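Local coordinates for protein GENE 22 product (Bacillus phage spp1, PDB 2XC8) that is of undetermined function but is similar in fold to a domain of the receptor-binding protein of lactococcal phage p2, at residues B[17-21]-B[22-26]. Numbering follows the deposited sequence.
Sequences IKETE and TGIEV
Thr-20 OG1 accepts the backbone N-H of Gly-23 at 3.0 Å with an angle of 150° at the hydrogen, while Thr-20 N donates to Gly-23 O at 2.7 Å. A chi1 of 60°, which sets OG1 between its own N and carbonyl carbon, brings the hydroxyl over the turn. Thr-20 OG1 also bonds a water at 2.7 Å, and that water reaches Thr-22 OG1 and, weakly, Glu-25 OE2. With OG1 so engaged, the methyl Thr-20 CG2 is left to meet the carboxylate end of Glu-25, 3.7 Å from Glu-25 OE2, the two side chains crossing at about a right angle. Lys-18 shares this face, but its NZ stays beyond salt-bridge range of Glu-25. Their backbones form a hydrogen-bonded pair with two nearly straight bonds, Lys-18 N to Glu-25 O and its reciprocal.

The opposite face, carrying Ile-17, Glu-19, Ile-24 and Val-26, is apolar away from the turn. Ile-17 and Val-26 lie side by side, CG2 to CG2 at 3.8 Å, and Ile-24 turns its CD1 against Glu-19 CA at 3.9 Å. Ile-17 and Ile-24 also pack on Val-99 of strand 93-103, joining the hairpin to the five-stranded sheet. Arg-109 forms a salt bridge with Glu-19 and bonds the carbonyls of Thr-20 and Glu-21. Antiparallel pairing at 160° and a two-residue connection, Glu-21 and Thr-22, between Thr-20 and Gly-23 define a tight beta hairpin.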
ATOM      1  N   ILE B  17      -5.668  -0.918   2.690  1.00 25.82           N
ATOM      2  CA  ILE B  17      -5.428   0.331   3.421  1.00 24.98           C
ATOM      3  C   ILE B  17      -4.496   1.236   2.617  1.00 29.44           C
ATOM      4  O   ILE B  17      -3.373   0.844   2.289  1.00 30.28           O
ATOM      5  CB  ILE B  17      -4.839   0.089   4.839  1.00 27.27           C
ATOM      6  CG1 ILE B  17      -5.659  -0.959   5.601  1.00 27.36           C
ATOM      7  CG2 ILE B  17      -4.776   1.403   5.624  1.00 27.84           C
ATOM      8  CD1 ILE B  17      -4.937  -1.587   6.786  1.00 36.43           C
ATOM      9  N   LYS B  18      -4.968   2.424   2.321  1.00 25.42           N
ATOM     10  CA  LYS B  18      -4.198   3.391   1.553  1.00 26.87           C
ATOM     11  C   LYS B  18      -4.278   4.870   1.935  1.00 29.70           C
ATOM     12  O   LYS B  18      -5.268   5.352   2.415  1.00 29.17           O
ATOM     13  CB  LYS B  18      -4.458   3.229   0.049  1.00 31.12           C
ATOM     14  CG  LYS B  18      -5.763   3.714  -0.405  1.00 46.12           C
ATOM     15  CD  LYS B  18      -5.824   3.703  -1.852  1.00 54.13           C
ATOM     16  CE  LYS B  18      -6.684   2.613  -2.333  1.00 65.42           C
ATOM     17  NZ  LYS B  18      -7.716   3.126  -3.247  1.00 74.96           N
ATOM     18  N   GLU B  19      -3.187   5.574   1.698  1.00 25.21           N
ATOM     19  CA  GLU B  19      -3.140   7.014   1.906  1.00 24.37           C
ATOM     20  C   GLU B  19      -3.734   7.725   0.694  1.00 28.06           C
ATOM     21  O   GLU B  19      -3.354   7.452  -0.449  1.00 28.75           O
ATOM     22  CB  GLU B  19      -1.697   7.477   2.133  1.00 25.52           C
ATOM     23  CG  GLU B  19      -1.543   8.977   2.392  1.00 32.93           C
ATOM     24  CD  GLU B  19      -0.117   9.481   2.207  1.00 43.41           C
ATOM     25  OE1 GLU B  19       0.793   8.662   1.953  1.00 43.78           O
ATOM     26  OE2 GLU B  19       0.092  10.708   2.318  1.00 35.10           O
ATOM     27  N   THR B  20      -4.672   8.630   0.958  1.00 24.32           N
ATOM     28  CA  THR B  20      -5.243   9.495  -0.072  1.00 25.82           C
ATOM     29  C   THR B  20      -4.695  10.903   0.151  1.00 30.66           C
ATOM     30  O   THR B  20      -3.962  11.132   1.116  1.00 27.81           O
ATOM     31  CB  THR B  20      -6.789   9.499  -0.020  1.00 29.44           C
ATOM     32  OG1 THR B  20      -7.226   9.983   1.257  1.00 26.52           O
ATOM     33  CG2 THR B  20      -7.345   8.094  -0.241  1.00 26.76           C
ATOM     34  N   GLU B  21      -4.991  11.850  -0.702  1.00 30.61           N
ATOM     35  CA  GLU B  21      -4.528  13.195  -0.531  1.00 31.47           C
ATOM     36  C   GLU B  21      -5.157  13.863   0.683  1.00 34.89           C
ATOM     37  O   GLU B  21      -4.567  14.687   1.283  1.00 34.17           O
ATOM     38  CB  GLU B  21      -4.715  13.988  -1.834  1.00 35.79           C
ATOM     39  CG  GLU B  21      -3.373  14.300  -2.573  1.00 49.58           C
ATOM     40  CD  GLU B  21      -3.365  14.242  -4.132  1.00 74.45           C
ATOM     41  OE1 GLU B  21      -4.281  14.746  -4.811  1.00 69.79           O
ATOM     42  OE2 GLU B  21      -2.386  13.731  -4.678  1.00 68.22           O
ATOM     43  N   THR B  22      -6.336  13.447   1.084  1.00 30.72           N
ATOM     44  CA  THR B  22      -7.031  14.026   2.236  1.00 29.38           C
ATOM     45  C   THR B  22      -6.816  13.238   3.532  1.00 30.38           C
ATOM     46  O   THR B  22      -6.823  13.823   4.618  1.00 30.11           O
ATOM     47  CB  THR B  22      -8.549  14.192   1.981  1.00 37.53           C
ATOM     48  OG1 THR B  22      -9.112  12.939   1.573  1.00 39.97           O
ATOM     49  CG2 THR B  22      -8.808  15.239   0.903  1.00 34.71           C
ATOM     50  N   GLY B  23      -6.625  11.924   3.424  1.00 25.01           N
ATOM     51  CA  GLY B  23      -6.413  11.093   4.610  1.00 22.70           C
ATOM     52  C   GLY B  23      -6.136   9.621   4.371  1.00 25.23           C
ATOM     53  O   GLY B  23      -5.288   9.261   3.551  1.00 24.58           O
ATOM     54  N   ILE B  24      -6.852   8.776   5.110  1.00 21.10           N
ATOM     55  CA  ILE B  24      -6.671   7.325   5.065  1.00 20.38           C
ATOM     56  C   ILE B  24      -7.977   6.634   4.679  1.00 26.61           C
ATOM     57  O   ILE B  24      -9.045   6.973   5.192  1.00 26.50           O
ATOM     58  CB  ILE B  24      -6.150   6.771   6.429  1.00 21.68           C
ATOM     59  CG1 ILE B  24      -4.763   7.346   6.775  1.00 21.15           C
ATOM     60  CG2 ILE B  24      -6.142   5.234   6.456  1.00 20.63           C
ATOM     61  CD1 ILE B  24      -3.625   6.950   5.822  1.00 23.02           C
ATOM     62  N   GLU B  25      -7.875   5.671   3.766  1.00 25.42           N
ATOM     63  CA  GLU B  25      -9.003   4.845   3.352  1.00 25.95           C
ATOM     64  C   GLU B  25      -8.737   3.376   3.641  1.00 29.06           C
ATOM     65  O   GLU B  25      -7.741   2.813   3.179  1.00 28.39           O
ATOM     66  CB  GLU B  25      -9.280   5.020   1.860  1.00 28.99           C
ATOM     67  CG  GLU B  25     -10.478   5.897   1.544  1.00 43.03           C
ATOM     68  CD  GLU B  25     -10.633   6.144   0.053  1.00 64.51           C
ATOM     69  OE1 GLU B  25     -10.477   5.190  -0.745  1.00 60.18           O
ATOM     70  OE2 GLU B  25     -10.918   7.301  -0.323  1.00 57.91           O
ATOM     71  N   VAL B  26      -9.628   2.765   4.413  1.00 25.57           N
ATOM     72  CA  VAL B  26      -9.589   1.328   4.647  1.00 24.67           C
ATOM     73  C   VAL B  26     -10.833   0.726   4.004  1.00 28.89           C
ATOM     74  O   VAL B  26     -11.957   1.115   4.328  1.00 29.13           O
ATOM     75  CB  VAL B  26      -9.534   0.981   6.157  1.00 27.68           C
ATOM     76  CG1 VAL B  26      -9.434  -0.525   6.361  1.00 26.51           C
ATOM     77  CG2 VAL B  26      -8.362   1.684   6.834  1.00 26.96           C
TER
HETATM   78  O   HOH W   1      -9.934  10.236   1.287  1.00 32.79           O